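Long-range contacts in 16S rRNA (guanine(1405)-N(7))-methyltransferase (Klebsiella pneumoniae, PDB 6PI9), which probably methylates N7 of guanine 1405 in 16S rRNA with S-adenosyl-L-methionine as donor, conferring resistance to aminoglycosides: residues K184-L189 with V211-R216; R196-L201 with E234-D239. All blocks are in the same frame, centred on the assembly; numbering follows the deposited sequence.

Interaction 1 of 2, residues K184-L189 with V211-R216; sequences KLLPVL and VTFPTR
K184 turns its backbone N-H to T212 and divides it between two acceptors of that residue: K184 N lies 3.0 Å from T212 O and 2.9 Å from T212 OG1. Both bonds are bent (137° and 133° at the hydrogen), as expected of a shared N-H, and the donor stands above the carbonyl plane of T212 instead of on a lone pair. The threonine hydroxyl sits between its own backbone N and carbonyl carbon (chi1 78°), which brings OG1 alongside T212 O for this double grip; OG1 also bonds to E252. A water extends the link, accepting from L186 N at 2.9 Å and donating to T212 O at 2.8 Å, so the strand carbonyl serves the start of helix 186-192 as well. The tight apolar part lies beside this bridge. L186 CD1 meets V211 CG1 at 3.6 Å, the two side chains crossing at about a right angle, and P187 CG approaches the edge of the F213 ring, in its plane, 3.6 Å from F213 CD1. W232, F233 and Y229 of helix 225-236 also pack on F213. Packing is looser where the partly exposed P214 offers CD to K184 CG at 4.2 Å; P187, also partly exposed, packs on V223 of the second subunit. Beyond CG the K184 chain is extended toward a salt bridge with E95, close to the bound S-adenosyl-L-homocysteine. The contact thus ties together the carboxyl ends of neighbouring parallel strands 179-183 and 208-214, where Rossmann-like methyltransferases hold their cofactor.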
# COMPACT_ATOMS: atom_id res chain seq x y z
N LYS A 184 -8.58 -8.11 -6.23
CA LYS A 184 -7.66 -7.55 -5.23
C LYS A 184 -8.40 -7.17 -3.97
O LYS A 184 -8.18 -6.10 -3.36
CB LYS A 184 -6.94 -6.34 -5.84
CG LYS A 184 -6.03 -6.81 -6.99
CD LYS A 184 -5.46 -5.52 -7.73
CE LYS A 184 -4.50 -5.92 -8.89
NZ LYS A 184 -4.19 -4.65 -9.69
N LEU A 185 -9.30 -8.03 -3.58
CA LEU A 185 -10.24 -7.73 -2.50
C LEU A 185 -10.14 -8.71 -1.34
O LEU A 185 -10.18 -8.29 -0.19
CB LEU A 185 -11.67 -7.78 -3.07
CG LEU A 185 -12.75 -7.85 -1.98
CD1 LEU A 185 -12.74 -6.57 -1.14
CD2 LEU A 185 -14.11 -7.99 -2.67
N LEU A 186 -10.04 -10.01 -1.60
CA LEU A 186 -10.19 -10.94 -0.48
C LEU A 186 -9.12 -10.76 0.61
O LEU A 186 -9.47 -10.91 1.79
CB LEU A 186 -10.19 -12.40 -0.99
CG LEU A 186 -11.43 -12.77 -1.83
CD1 LEU A 186 -11.50 -14.32 -2.09
CD2 LEU A 186 -12.74 -12.28 -1.19
N PRO A 187 -7.84 -10.46 0.31
CA PRO A 187 -6.90 -10.28 1.44
C PRO A 187 -7.27 -9.14 2.34
O PRO A 187 -7.14 -9.28 3.55
CB PRO A 187 -5.52 -10.04 0.79
CG PRO A 187 -5.64 -10.76 -0.55
CD PRO A 187 -7.11 -10.57 -0.97
N VAL A 188 -7.74 -8.02 1.78
CA VAL A 188 -8.01 -6.91 2.68
C VAL A 188 -9.31 -7.14 3.41
O VAL A 188 -9.49 -6.68 4.53
CB VAL A 188 -8.01 -5.57 1.92
CG1 VAL A 188 -9.25 -5.44 1.10
CG2 VAL A 188 -7.94 -4.37 2.92
N LEU A 189 -10.25 -7.87 2.80
CA LEU A 189 -11.47 -8.18 3.53
C LEU A 189 -11.17 -9.13 4.70
O LEU A 189 -11.68 -8.94 5.80
CB LEU A 189 -12.46 -8.79 2.53
CG LEU A 189 -13.91 -8.98 2.86
CD1 LEU A 189 -14.56 -7.58 2.85
CD2 LEU A 189 -14.47 -9.85 1.73
N VAL A 211 -11.93 -13.89 -9.21
CA VAL A 211 -11.30 -13.56 -7.93
C VAL A 211 -9.83 -13.33 -8.20
O VAL A 211 -9.20 -14.17 -8.86
CB VAL A 211 -11.47 -14.70 -6.91
CG1 VAL A 211 -10.69 -14.40 -5.58
CG2 VAL A 211 -12.98 -15.04 -6.67
N THR A 212 -9.28 -12.19 -7.80
CA THR A 212 -7.89 -11.94 -8.13
C THR A 212 -7.08 -11.49 -6.93
O THR A 212 -7.59 -10.95 -5.94
CB THR A 212 -7.70 -10.90 -9.23
OG1 THR A 212 -7.88 -9.60 -8.65
CG2 THR A 212 -8.69 -11.14 -10.35
N PHE A 213 -5.75 -11.67 -7.06
CA PHE A 213 -4.84 -11.29 -5.97
C PHE A 213 -3.65 -10.55 -6.55
O PHE A 213 -3.21 -10.86 -7.65
CB PHE A 213 -4.29 -12.55 -5.24
CG PHE A 213 -5.36 -13.39 -4.61
CD1 PHE A 213 -5.73 -13.15 -3.29
CD2 PHE A 213 -6.01 -14.40 -5.34
CE1 PHE A 213 -6.75 -13.94 -2.69
CE2 PHE A 213 -7.04 -15.18 -4.76
CZ PHE A 213 -7.41 -14.95 -3.41
N PRO A 214 -3.12 -9.58 -5.83
CA PRO A 214 -1.89 -8.93 -6.32
C PRO A 214 -0.70 -9.85 -6.10
O PRO A 214 -0.59 -10.53 -5.08
CB PRO A 214 -1.79 -7.67 -5.46
CG PRO A 214 -2.52 -8.07 -4.14
CD PRO A 214 -3.58 -9.09 -4.52
N THR A 215 0.16 -9.93 -7.09
CA THR A 215 1.43 -10.61 -6.91
C THR A 215 2.44 -9.48 -6.74
O THR A 215 2.83 -8.84 -7.72
CB THR A 215 1.78 -11.52 -8.08
OG1 THR A 215 2.30 -10.72 -9.15
CG2 THR A 215 0.55 -12.30 -8.57
N ARG A 216 2.83 -9.22 -5.50
CA ARG A 216 3.61 -8.03 -5.24
C ARG A 216 5.08 -8.18 -5.65
O ARG A 216 5.98 -7.71 -4.95
CB ARG A 216 3.48 -7.66 -3.76
CG ARG A 216 2.42 -6.58 -3.54
CD ARG A 216 2.07 -6.40 -2.08
NE ARG A 216 0.63 -6.37 -1.86
CZ ARG A 216 -0.09 -7.42 -1.47
NH1 ARG A 216 0.49 -8.59 -1.28
NH2 ARG A 216 -1.40 -7.29 -1.28
O HOH W 1 -9.86 -10.92 -4.31

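Interaction 2 of 2, residues R196-L201 with E234-D239; sequences RAAELL and ERILPD
L201 N bonds to A197 O at 2.9 Å, a helical i to i-4 link that brings both side chains onto one flank of helix 196-203, facing I236. No hydrogen bond joins the two segments, and what holds them is apolar. I236 CD1 is the main projection: it lies 3.7 Å from L201 CD1 and 4.1 Å from A197 CB, so it fits against residues one turn apart. With CG1 between the backbone N and the carbonyl carbon (chi1 65°), the I236 side chain crosses that of L201 at about a right angle. A198, having only a methyl, lets the main chain come near, with its CB 3.8 Å from I236 O. In this Rossmann-like fold, helix 196-203 belongs to the connection between strands 179-183 and 208-214, while helix 225-236 follows the latter strand; the contact joins them on one face of the sheet, where helix 225-236 ends and L237 leaves helical geometry. Past that point P238 lies against helix 196-203: its CD rests 4.0 Å from L201 CD1, and its CG reaches A198 O at 3.7 Å. L237 CD1 makes a looser touch on L201 CD1, its side chain also packing on V243 of strand 241-248. Within the same helix pair L201 also touches F233, and A197 touches W232, whereas I236, P238 and A198 remain partly exposed.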
# COMPACT_ATOMS: atom_id res chain seq x y z
N ARG A 196 -14.44 -13.86 6.61
CA ARG A 196 -15.39 -13.05 5.85
C ARG A 196 -15.28 -13.35 4.36
O ARG A 196 -16.30 -13.32 3.64
CB ARG A 196 -15.14 -11.55 6.12
CG ARG A 196 -16.21 -10.61 5.49
CD ARG A 196 -17.59 -10.94 6.05
NE ARG A 196 -18.63 -10.11 5.44
CZ ARG A 196 -19.92 -10.18 5.73
NH1 ARG A 196 -20.37 -11.06 6.61
NH2 ARG A 196 -20.77 -9.37 5.11
N ALA A 197 -14.07 -13.66 3.88
CA ALA A 197 -13.93 -14.05 2.47
C ALA A 197 -14.78 -15.27 2.14
O ALA A 197 -15.54 -15.28 1.15
CB ALA A 197 -12.45 -14.32 2.16
N ALA A 198 -14.65 -16.32 2.95
CA ALA A 198 -15.43 -17.53 2.66
C ALA A 198 -16.93 -17.27 2.80
O ALA A 198 -17.75 -17.88 2.09
CB ALA A 198 -14.98 -18.65 3.61
N GLU A 199 -17.32 -16.39 3.72
CA GLU A 199 -18.75 -16.14 3.91
C GLU A 199 -19.31 -15.39 2.70
O GLU A 199 -20.40 -15.68 2.21
CB GLU A 199 -18.95 -15.36 5.19
CG GLU A 199 -20.36 -15.08 5.53
CD GLU A 199 -20.48 -14.46 6.91
OE1 GLU A 199 -21.63 -14.45 7.42
OE2 GLU A 199 -19.42 -13.98 7.48
N LEU A 200 -18.53 -14.43 2.19
CA LEU A 200 -18.93 -13.69 1.00
C LEU A 200 -19.01 -14.59 -0.23
O LEU A 200 -20.01 -14.57 -0.95
CB LEU A 200 -17.95 -12.54 0.77
CG LEU A 200 -18.14 -11.68 -0.48
CD1 LEU A 200 -19.52 -11.02 -0.41
CD2 LEU A 200 -17.03 -10.56 -0.54
N LEU A 201 -17.96 -15.38 -0.49
CA LEU A 201 -17.99 -16.26 -1.66
C LEU A 201 -19.17 -17.22 -1.63
O LEU A 201 -19.82 -17.46 -2.66
CB LEU A 201 -16.67 -17.05 -1.73
CG LEU A 201 -15.38 -16.28 -2.02
CD1 LEU A 201 -14.20 -17.14 -1.64
CD2 LEU A 201 -15.22 -15.87 -3.50
N GLU A 234 -7.12 -21.70 -2.06
CA GLU A 234 -7.61 -23.06 -2.29
C GLU A 234 -8.12 -23.66 -0.99
O GLU A 234 -9.03 -24.50 -1.00
CB GLU A 234 -6.53 -23.92 -2.91
CG GLU A 234 -5.80 -23.23 -4.05
CD GLU A 234 -6.41 -23.34 -5.45
OE1 GLU A 234 -5.63 -23.14 -6.41
OE2 GLU A 234 -7.63 -23.60 -5.59
N ARG A 235 -7.61 -23.18 0.14
CA ARG A 235 -8.02 -23.72 1.42
C ARG A 235 -9.36 -23.13 1.87
O ARG A 235 -10.19 -23.83 2.44
CB ARG A 235 -6.94 -23.45 2.46
CG ARG A 235 -7.35 -23.79 3.85
CD ARG A 235 -6.17 -23.84 4.80
NE ARG A 235 -5.51 -22.55 4.97
CZ ARG A 235 -5.95 -21.58 5.77
NH1 ARG A 235 -7.10 -21.75 6.43
NH2 ARG A 235 -5.27 -20.44 5.90
N ILE A 236 -9.62 -21.86 1.59
CA ILE A 236 -10.87 -21.27 2.11
C ILE A 236 -12.00 -21.38 1.10
O ILE A 236 -13.16 -21.13 1.45
CB ILE A 236 -10.70 -19.81 2.54
CG1 ILE A 236 -10.38 -18.91 1.34
CG2 ILE A 236 -9.60 -19.69 3.64
CD1 ILE A 236 -11.53 -18.06 0.82
N LEU A 237 -11.71 -21.73 -0.15
CA LEU A 237 -12.79 -21.73 -1.14
C LEU A 237 -13.93 -22.65 -0.69
O LEU A 237 -13.70 -23.85 -0.49
CB LEU A 237 -12.27 -22.18 -2.50
CG LEU A 237 -13.32 -22.17 -3.62
CD1 LEU A 237 -13.69 -20.72 -3.92
CD2 LEU A 237 -12.75 -22.84 -4.86
N PRO A 238 -15.17 -22.17 -0.59
CA PRO A 238 -16.30 -23.06 -0.24
C PRO A 238 -16.44 -24.25 -1.19
O PRO A 238 -16.20 -24.14 -2.39
CB PRO A 238 -17.52 -22.14 -0.33
CG PRO A 238 -16.98 -20.76 -0.12
CD PRO A 238 -15.60 -20.77 -0.76
N ASP A 239 -16.88 -25.39 -0.64
CA ASP A 239 -16.97 -26.60 -1.46
C ASP A 239 -18.01 -26.49 -2.56
O ASP A 239 -17.98 -27.29 -3.52
CB ASP A 239 -17.31 -27.84 -0.61
CG ASP A 239 -16.25 -28.16 0.43
OD1 ASP A 239 -15.07 -27.77 0.26
OD2 ASP A 239 -16.61 -28.85 1.41

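How the interactions relate
The two contacts, with centres 13 Å apart, meet partly through L186: CD1, which packs on V211 in interaction 1, also lies 3.9 Å from L201 CD1 of interaction 2, and L186 CD2 lies 3.9 Å from A197 CB. Elsewhere between the same two consecutive helices, L189 CD2 packs 3.5 Å from L200 CD2. The segments of the two interactions alternate along the chain, and helix 196-203 follows helix 186-192 and leads into strand 208-214. Interaction 1 borders the cofactor pocket, the K184 side chain being about 4 Å from S-adenosyl-L-homocysteine; interaction 2 lies farther out, the A197 side chain being about 11 Å from the bound S-adenosyl-L-homocysteine.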